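Local atomic coordinates of ADP-ribosylating toxin CARDS (Mycoplasma pneumoniae, PDB entry 4TLV), a protein that transfers the ADP-ribosyl group of NAD(+) to multiple target proteins in vitro and causes vacuoles to form in mammalian cells. Residues K326-T338 against K481-F493. Sequence-based numbering, arbitrary orientation.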
ATOM      1  N   LYS A 326      -5.567 -16.843  -3.595  1.00 12.65           N
ATOM      2  CA  LYS A 326      -6.217 -16.443  -4.834  1.00 14.34           C
ATOM      3  C   LYS A 326      -7.686 -16.068  -4.659  1.00 15.20           C
ATOM      4  O   LYS A 326      -8.111 -15.024  -5.145  1.00 15.95           O
ATOM      5  CB  LYS A 326      -6.103 -17.545  -5.900  1.00 14.03           C
ATOM      6  CG  LYS A 326      -6.923 -17.279  -7.168  1.00 17.17           C
ATOM      7  CD  LYS A 326      -6.875 -18.499  -8.100  1.00 17.13           C
ATOM      8  CE  LYS A 326      -7.828 -18.364  -9.267  1.00 25.09           C
ATOM      9  NZ  LYS A 326      -7.492 -17.180 -10.088  1.00 28.46           N
ATOM     10  N   ASP A 327      -8.467 -16.915  -3.997  1.00 14.30           N
ATOM     11  CA  ASP A 327      -9.925 -16.722  -4.004  1.00 16.29           C
ATOM     12  C   ASP A 327     -10.437 -15.898  -2.822  1.00 17.89           C
ATOM     13  O   ASP A 327      -9.925 -15.989  -1.703  1.00 15.55           O
ATOM     14  CB  ASP A 327     -10.673 -18.060  -4.036  1.00 20.32           C
ATOM     15  CG  ASP A 327     -10.426 -18.837  -5.321  1.00 21.76           C
ATOM     16  OD1 ASP A 327     -10.709 -18.300  -6.412  1.00 23.70           O
ATOM     17  OD2 ASP A 327      -9.939 -19.979  -5.228  1.00 24.37           O
ATOM     18  N   LEU A 328     -11.471 -15.110  -3.084  1.00 17.71           N
ATOM     19  CA  LEU A 328     -12.206 -14.416  -2.025  1.00 17.05           C
ATOM     20  C   LEU A 328     -13.067 -15.387  -1.237  1.00 20.17           C
ATOM     21  O   LEU A 328     -13.506 -16.412  -1.767  1.00 20.77           O
ATOM     22  CB  LEU A 328     -13.119 -13.355  -2.651  1.00 16.11           C
ATOM     23  CG  LEU A 328     -12.391 -12.303  -3.491  1.00 17.22           C
ATOM     24  CD1 LEU A 328     -13.386 -11.276  -4.046  1.00 21.97           C
ATOM     25  CD2 LEU A 328     -11.321 -11.591  -2.642  1.00 18.36           C
ATOM     26  N   THR A 329     -13.351 -15.056   0.020  1.00 15.67           N
ATOM     27  CA  THR A 329     -14.269 -15.866   0.810  1.00 17.31           C
ATOM     28  C   THR A 329     -15.690 -15.566   0.385  1.00 19.14           C
ATOM     29  O   THR A 329     -15.921 -14.757  -0.523  1.00 15.35           O
ATOM     30  CB  THR A 329     -14.169 -15.555   2.311  1.00 18.06           C
ATOM     31  OG1 THR A 329     -14.711 -14.252   2.546  1.00 18.24           O
ATOM     32  CG2 THR A 329     -12.722 -15.583   2.773  1.00 19.50           C
ATOM     33  N   GLY A 330     -16.645 -16.216   1.052  1.00 20.03           N
ATOM     34  CA  GLY A 330     -18.050 -16.060   0.724  1.00 20.88           C
ATOM     35  C   GLY A 330     -18.551 -14.648   0.975  1.00 23.88           C
ATOM     36  O   GLY A 330     -19.517 -14.202   0.352  1.00 24.15           O
ATOM     37  N   ALA A 331     -17.885 -13.941   1.880  1.00 18.18           N
ATOM     38  CA  ALA A 331     -18.259 -12.568   2.188  1.00 18.99           C
ATOM     39  C   ALA A 331     -17.366 -11.553   1.457  1.00 18.39           C
ATOM     40  O   ALA A 331     -17.260 -10.400   1.870  1.00 17.26           O
ATOM     41  CB  ALA A 331     -18.239 -12.329   3.701  1.00 17.91           C
ATOM     42  N   GLN A 332     -16.728 -12.007   0.380  1.00 16.84           N
ATOM     43  CA  GLN A 332     -15.999 -11.146  -0.543  1.00 15.78           C
ATOM     44  C   GLN A 332     -14.730 -10.500   0.028  1.00 16.80           C
ATOM     45  O   GLN A 332     -14.291  -9.469  -0.457  1.00 15.86           O
ATOM     46  CB  GLN A 332     -16.921 -10.077  -1.135  1.00 15.60           C
ATOM     47  CG  GLN A 332     -18.181 -10.640  -1.776  1.00 16.39           C
ATOM     48  CD  GLN A 332     -19.206  -9.559  -2.054  1.00 17.53           C
ATOM     49  OE1 GLN A 332     -19.718  -8.920  -1.133  1.00 17.50           O
ATOM     50  NE2 GLN A 332     -19.484  -9.325  -3.330  1.00 17.41           N
ATOM     51  N   ILE A 333     -14.122 -11.106   1.036  1.00 16.20           N
ATOM     52  CA  ILE A 333     -12.839 -10.575   1.473  1.00 16.77           C
ATOM     53  C   ILE A 333     -11.669 -11.454   1.033  1.00 14.28           C
ATOM     54  O   ILE A 333     -11.812 -12.652   0.778  1.00 15.60           O
ATOM     55  CB  ILE A 333     -12.768 -10.264   2.975  1.00 26.25           C
ATOM     56  CG1 ILE A 333     -12.988 -11.526   3.785  1.00 21.38           C
ATOM     57  CG2 ILE A 333     -13.750  -9.123   3.374  1.00 16.68           C
ATOM     58  CD1 ILE A 333     -13.372 -11.237   5.207  1.00 27.42           C
ATOM     59  N   SER A 334     -10.524 -10.805   0.913  1.00 14.01           N
ATOM     60  CA  SER A 334      -9.274 -11.420   0.501  1.00 13.24           C
ATOM     61  C   SER A 334      -8.469 -11.678   1.768  1.00 13.98           C
ATOM     62  O   SER A 334      -8.577 -10.917   2.730  1.00 13.47           O
ATOM     63  CB  SER A 334      -8.520 -10.437  -0.402  1.00 13.24           C
ATOM     64  OG  SER A 334      -7.209 -10.891  -0.679  1.00 16.11           O
ATOM     65  N   LEU A 335      -7.698 -12.764   1.781  1.00 10.70           N
ATOM     66  CA  LEU A 335      -6.854 -13.114   2.923  1.00 12.32           C
ATOM     67  C   LEU A 335      -5.371 -13.167   2.550  1.00 12.38           C
ATOM     68  O   LEU A 335      -5.021 -13.633   1.466  1.00 13.82           O
ATOM     69  CB  LEU A 335      -7.280 -14.470   3.485  1.00 14.01           C
ATOM     70  CG  LEU A 335      -8.720 -14.530   4.019  1.00 17.79           C
ATOM     71  CD1 LEU A 335      -9.189 -15.999   4.125  1.00 16.25           C
ATOM     72  CD2 LEU A 335      -8.843 -13.791   5.360  1.00 14.64           C
ATOM     73  N   SER A 336      -4.516 -12.706   3.466  1.00  9.11           N
ATOM     74  CA  SER A 336      -3.069 -12.597   3.250  1.00 11.83           C
ATOM     75  C   SER A 336      -2.302 -13.242   4.401  1.00 12.00           C
ATOM     76  O   SER A 336      -2.777 -13.248   5.539  1.00 12.44           O
ATOM     77  CB  SER A 336      -2.658 -11.114   3.180  1.00  9.64           C
ATOM     78  OG  SER A 336      -3.133 -10.507   1.997  1.00 14.72           O
ATOM     79  N   LEU A 337      -1.128 -13.790   4.093  1.00 12.39           N
ATOM     80  CA  LEU A 337      -0.199 -14.280   5.102  1.00 13.48           C
ATOM     81  C   LEU A 337       0.196 -13.142   6.019  1.00 14.46           C
ATOM     82  O   LEU A 337       0.574 -12.058   5.558  1.00 13.31           O
ATOM     83  CB  LEU A 337       1.056 -14.856   4.434  1.00 12.21           C
ATOM     84  CG  LEU A 337       0.984 -16.353   4.114  1.00 15.03           C
ATOM     85  CD1 LEU A 337      -0.193 -16.718   3.241  1.00 12.21           C
ATOM     86  CD2 LEU A 337       2.306 -16.836   3.498  1.00 15.25           C
ATOM     87  N   THR A 338       0.127 -13.391   7.321  1.00 12.31           N
ATOM     88  CA  THR A 338       0.354 -12.347   8.301  1.00 15.05           C
ATOM     89  C   THR A 338       1.294 -12.896   9.376  1.00 16.43           C
ATOM     90  O   THR A 338       1.078 -13.996   9.885  1.00 18.55           O
ATOM     91  CB  THR A 338      -0.991 -11.909   8.926  1.00 18.35           C
ATOM     92  OG1 THR A 338      -1.914 -11.552   7.884  1.00 15.75           O
ATOM     93  CG2 THR A 338      -0.809 -10.738   9.870  1.00 16.18           C
ATOM     94  N   LYS A 481     -16.532   2.522   1.008  1.00 13.66           N
ATOM     95  CA  LYS A 481     -17.371   1.933   2.051  1.00 15.04           C
ATOM     96  C   LYS A 481     -16.540   1.589   3.295  1.00 12.82           C
ATOM     97  O   LYS A 481     -15.311   1.409   3.219  1.00 13.55           O
ATOM     98  CB  LYS A 481     -18.132   0.702   1.521  1.00 14.02           C
ATOM     99  CG  LYS A 481     -19.065   1.002   0.344  1.00 15.18           C
ATOM    100  CD  LYS A 481     -20.069  -0.125   0.118  1.00 14.99           C
ATOM    101  CE  LYS A 481     -19.370  -1.384  -0.370  1.00 15.69           C
ATOM    102  NZ  LYS A 481     -18.806  -1.141  -1.725  1.00 17.60           N
ATOM    103  N   ILE A 482     -17.198   1.555   4.448  1.00 11.32           N
ATOM    104  CA  ILE A 482     -16.552   1.160   5.689  1.00 10.35           C
ATOM    105  C   ILE A 482     -17.179  -0.149   6.140  1.00 15.01           C
ATOM    106  O   ILE A 482     -18.404  -0.270   6.158  1.00 13.45           O
ATOM    107  CB  ILE A 482     -16.731   2.232   6.778  1.00 13.32           C
ATOM    108  CG1 ILE A 482     -15.841   3.437   6.445  1.00 15.48           C
ATOM    109  CG2 ILE A 482     -16.358   1.696   8.162  1.00 11.54           C
ATOM    110  CD1 ILE A 482     -16.129   4.679   7.283  1.00 17.26           C
ATOM    111  N   PHE A 483     -16.349  -1.126   6.504  1.00 14.04           N
ATOM    112  CA  PHE A 483     -16.885  -2.432   6.893  1.00 14.05           C
ATOM    113  C   PHE A 483     -16.214  -3.048   8.118  1.00 15.65           C
ATOM    114  O   PHE A 483     -15.065  -2.738   8.452  1.00 15.33           O
ATOM    115  CB  PHE A 483     -16.950  -3.405   5.693  1.00 12.39           C
ATOM    116  CG  PHE A 483     -15.599  -3.771   5.092  1.00 13.69           C
ATOM    117  CD1 PHE A 483     -15.062  -3.039   4.042  1.00 13.76           C
ATOM    118  CD2 PHE A 483     -14.895  -4.881   5.551  1.00 15.28           C
ATOM    119  CE1 PHE A 483     -13.823  -3.402   3.467  1.00 13.28           C
ATOM    120  CE2 PHE A 483     -13.679  -5.250   4.982  1.00 12.61           C
ATOM    121  CZ  PHE A 483     -13.146  -4.507   3.932  1.00 13.07           C
ATOM    122  N   PHE A 484     -16.966  -3.916   8.786  1.00 12.44           N
ATOM    123  CA  PHE A 484     -16.582  -4.561  10.032  1.00 14.75           C
ATOM    124  C   PHE A 484     -16.581  -6.056   9.717  1.00 16.35           C
ATOM    125  O   PHE A 484     -17.597  -6.600   9.293  1.00 16.23           O
ATOM    126  CB  PHE A 484     -17.663  -4.237  11.079  1.00 15.00           C
ATOM    127  CG  PHE A 484     -17.394  -4.752  12.465  1.00 18.03           C
ATOM    128  CD1 PHE A 484     -17.301  -6.113  12.724  1.00 19.87           C
ATOM    129  CD2 PHE A 484     -17.339  -3.864  13.542  1.00 23.75           C
ATOM    130  CE1 PHE A 484     -17.087  -6.583  14.028  1.00 24.97           C
ATOM    131  CE2 PHE A 484     -17.135  -4.321  14.844  1.00 23.34           C
ATOM    132  CZ  PHE A 484     -17.004  -5.686  15.087  1.00 22.87           C
ATOM    133  N   VAL A 485     -15.445  -6.717   9.900  1.00 16.20           N
ATOM    134  CA  VAL A 485     -15.359  -8.143   9.608  1.00 17.63           C
ATOM    135  C   VAL A 485     -15.580  -8.926  10.894  1.00 16.11           C
ATOM    136  O   VAL A 485     -14.726  -8.950  11.768  1.00 15.95           O
ATOM    137  CB  VAL A 485     -13.998  -8.540   8.992  1.00 17.67           C
ATOM    138  CG1 VAL A 485     -13.932 -10.050   8.739  1.00 15.17           C
ATOM    139  CG2 VAL A 485     -13.748  -7.763   7.688  1.00 14.72           C
ATOM    140  N   GLN A 486     -16.754  -9.536  11.008  1.00 18.57           N
ATOM    141  CA  GLN A 486     -17.064 -10.385  12.147  1.00 19.70           C
ATOM    142  C   GLN A 486     -16.265 -11.675  12.013  1.00 19.78           C
ATOM    143  O   GLN A 486     -15.662 -12.159  12.964  1.00 20.27           O
ATOM    144  CB  GLN A 486     -18.559 -10.705  12.168  1.00 19.28           C
ATOM    145  CG  GLN A 486     -18.975 -11.647  13.276  1.00 22.82           C
ATOM    146  CD  GLN A 486     -20.483 -11.866  13.297  1.00 30.58           C
ATOM    147  OE1 GLN A 486     -21.033 -12.589  12.464  1.00 33.38           O
ATOM    148  NE2 GLN A 486     -21.155 -11.230  14.245  1.00 33.96           N
ATOM    149  N   ASP A 487     -16.287 -12.227  10.808  1.00 17.35           N
ATOM    150  CA  ASP A 487     -15.411 -13.326  10.449  1.00 21.52           C
ATOM    151  C   ASP A 487     -15.394 -13.443   8.934  1.00 19.25           C
ATOM    152  O   ASP A 487     -15.987 -12.621   8.232  1.00 18.57           O
ATOM    153  CB  ASP A 487     -15.838 -14.645  11.111  1.00 21.63           C
ATOM    154  CG  ASP A 487     -17.248 -15.079  10.725  1.00 23.88           C
ATOM    155  OD1 ASP A 487     -17.683 -14.848   9.578  1.00 22.24           O
ATOM    156  OD2 ASP A 487     -17.924 -15.683  11.586  1.00 32.35           O
ATOM    157  N   ASN A 488     -14.721 -14.460   8.425  1.00 19.47           N
ATOM    158  CA  ASN A 488     -14.546 -14.574   6.980  1.00 23.57           C
ATOM    159  C   ASN A 488     -15.840 -14.696   6.168  1.00 23.98           C
ATOM    160  O   ASN A 488     -15.846 -14.385   4.985  1.00 25.10           O
ATOM    161  CB  ASN A 488     -13.577 -15.711   6.639  1.00 24.54           C
ATOM    162  CG  ASN A 488     -12.131 -15.367   6.987  1.00 22.92           C
ATOM    163  OD1 ASN A 488     -11.861 -14.093   7.159  1.00 23.56           O
ATOM    164  ND2 ASN A 488     -11.273 -16.244   7.093  1.00 24.45           N
ATOM    165  N   GLN A 489     -16.932 -15.134   6.793  1.00 21.64           N
ATOM    166  CA  GLN A 489     -18.203 -15.277   6.077  1.00 20.75           C
ATOM    167  C   GLN A 489     -19.256 -14.236   6.471  1.00 21.86           C
ATOM    168  O   GLN A 489     -20.388 -14.304   6.009  1.00 19.38           O
ATOM    169  CB  GLN A 489     -18.795 -16.682   6.275  1.00 24.28           C
ATOM    170  CG  GLN A 489     -18.066 -17.786   5.514  1.00 29.93           C
ATOM    171  CD  GLN A 489     -16.736 -18.128   6.132  1.00 30.02           C
ATOM    172  OE1 GLN A 489     -15.713 -18.173   5.449  1.00 31.07           O
ATOM    173  NE2 GLN A 489     -16.738 -18.373   7.442  1.00 29.80           N
ATOM    174  N   ASN A 490     -18.893 -13.288   7.331  1.00 18.17           N
ATOM    175  CA  ASN A 490     -19.862 -12.319   7.823  1.00 18.59           C
ATOM    176  C   ASN A 490     -19.243 -10.928   7.896  1.00 15.21           C
ATOM    177  O   ASN A 490     -18.448 -10.653   8.786  1.00 15.42           O
ATOM    178  CB  ASN A 490     -20.373 -12.749   9.197  1.00 20.05           C
ATOM    179  CG  ASN A 490     -21.211 -14.022   9.135  1.00 23.11           C
ATOM    180  OD1 ASN A 490     -22.375 -13.987   8.739  1.00 23.01           O
ATOM    181  ND2 ASN A 490     -20.614 -15.153   9.509  1.00 19.20           N
ATOM    182  N   VAL A 491     -19.616 -10.069   6.948  1.00 16.52           N
ATOM    183  CA  VAL A 491     -19.060  -8.718   6.844  1.00 14.65           C
ATOM    184  C   VAL A 491     -20.197  -7.695   6.837  1.00 16.14           C
ATOM    185  O   VAL A 491     -21.181  -7.862   6.110  1.00 16.45           O
ATOM    186  CB  VAL A 491     -18.202  -8.585   5.564  1.00 14.56           C
ATOM    187  CG1 VAL A 491     -17.697  -7.143   5.381  1.00 15.64           C
ATOM    188  CG2 VAL A 491     -17.013  -9.560   5.610  1.00 13.42           C
ATOM    189  N   PHE A 492     -20.064  -6.643   7.653  1.00 16.95           N
ATOM    190  CA  PHE A 492     -21.117  -5.635   7.805  1.00 15.86           C
ATOM    191  C   PHE A 492     -20.618  -4.240   7.462  1.00 15.82           C
ATOM    192  O   PHE A 492     -19.522  -3.861   7.882  1.00 14.95           O
ATOM    193  CB  PHE A 492     -21.641  -5.637   9.246  1.00 15.68           C
ATOM    194  CG  PHE A 492     -22.213  -6.961   9.671  1.00 18.00           C
ATOM    195  CD1 PHE A 492     -21.378  -7.989  10.084  1.00 17.49           C
ATOM    196  CD2 PHE A 492     -23.578  -7.180   9.642  1.00 21.15           C
ATOM    197  CE1 PHE A 492     -21.900  -9.205  10.481  1.00 21.06           C
ATOM    198  CE2 PHE A 492     -24.106  -8.403  10.023  1.00 20.61           C
ATOM    199  CZ  PHE A 492     -23.266  -9.415  10.435  1.00 20.45           C
ATOM    200  N   PHE A 493     -21.446  -3.477   6.750  1.00 13.82           N
ATOM    201  CA  PHE A 493     -21.078  -2.160   6.213  1.00 16.10           C
ATOM    202  C   PHE A 493     -21.806  -1.003   6.904  1.00 18.34           C
ATOM    203  O   PHE A 493     -23.003  -1.096   7.218  1.00 16.44           O
ATOM    204  CB  PHE A 493     -21.382  -2.122   4.719  1.00 13.35           C
ATOM    205  CG  PHE A 493     -20.553  -3.091   3.912  1.00 16.84           C
ATOM    206  CD1 PHE A 493     -20.895  -4.437   3.844  1.00 15.23           C
ATOM    207  CD2 PHE A 493     -19.418  -2.657   3.250  1.00 14.28           C
ATOM    208  CE1 PHE A 493     -20.119  -5.332   3.103  1.00 15.71           C
ATOM    209  CE2 PHE A 493     -18.632  -3.538   2.515  1.00 12.68           C
ATOM    210  CZ  PHE A 493     -18.986  -4.879   2.437  1.00 14.81           C
TER
HETATM  211  O   HOH W   1     -16.389 -18.517   2.477  1.00 26.27           O
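T329 and N488 make the one direct hydrogen bond between K326-T338 and K481-F493: T329 OG1 donates to N488 O over 2.7 Å, tilted 16° from the carbonyl plane. With chi1 at 70°, OG1 is also placed to accept from A331 N (3.3 Å), an ST turn inside the type I turn T329-Q332. The same turn presents A331, whose CB sits 3.4 Å from N488 O and 3.6 Å from V491 CG2.

The tightly packed part centres on I333 and N488, which bury the largest areas in this contact. The I333 branches diverge: CD1 meets V485 CG1 tip to tip at 3.8 Å, while CG2 lies by V491 CG2 and, obliquely, the F483 ring. The N488 amide lies against the forked end of L335, with OD1 3.5 Å from L335 CD2 and ND2 beside CD1; ND2 is hydrogen-bonded to N297 of D2, a further polar tie between the domains. The Q332 side-chain amide also bonds D3 directly, OE1 to M516 N and NE2 to D515 OD1.

The solvent side is looser. Exposed G330 and Q489 are joined through a water that accepts from G330 N (2.7 Å) and donates to Q489 OE1.

D487 OD1 takes Q489 N on its anti side, an Asx turn, and N490 ND2 on its syn side; both bonds lie within the type I turn D487-N490. This turn, the reciprocal F484-F492 backbone bonds and a classic beta bulge of Q486 and D487 opposite N490 define a beta-hairpin end of the D3 trefoil. It docks against a loop and strand of the D2 trefoil, an interface between two beta-trefoil domains.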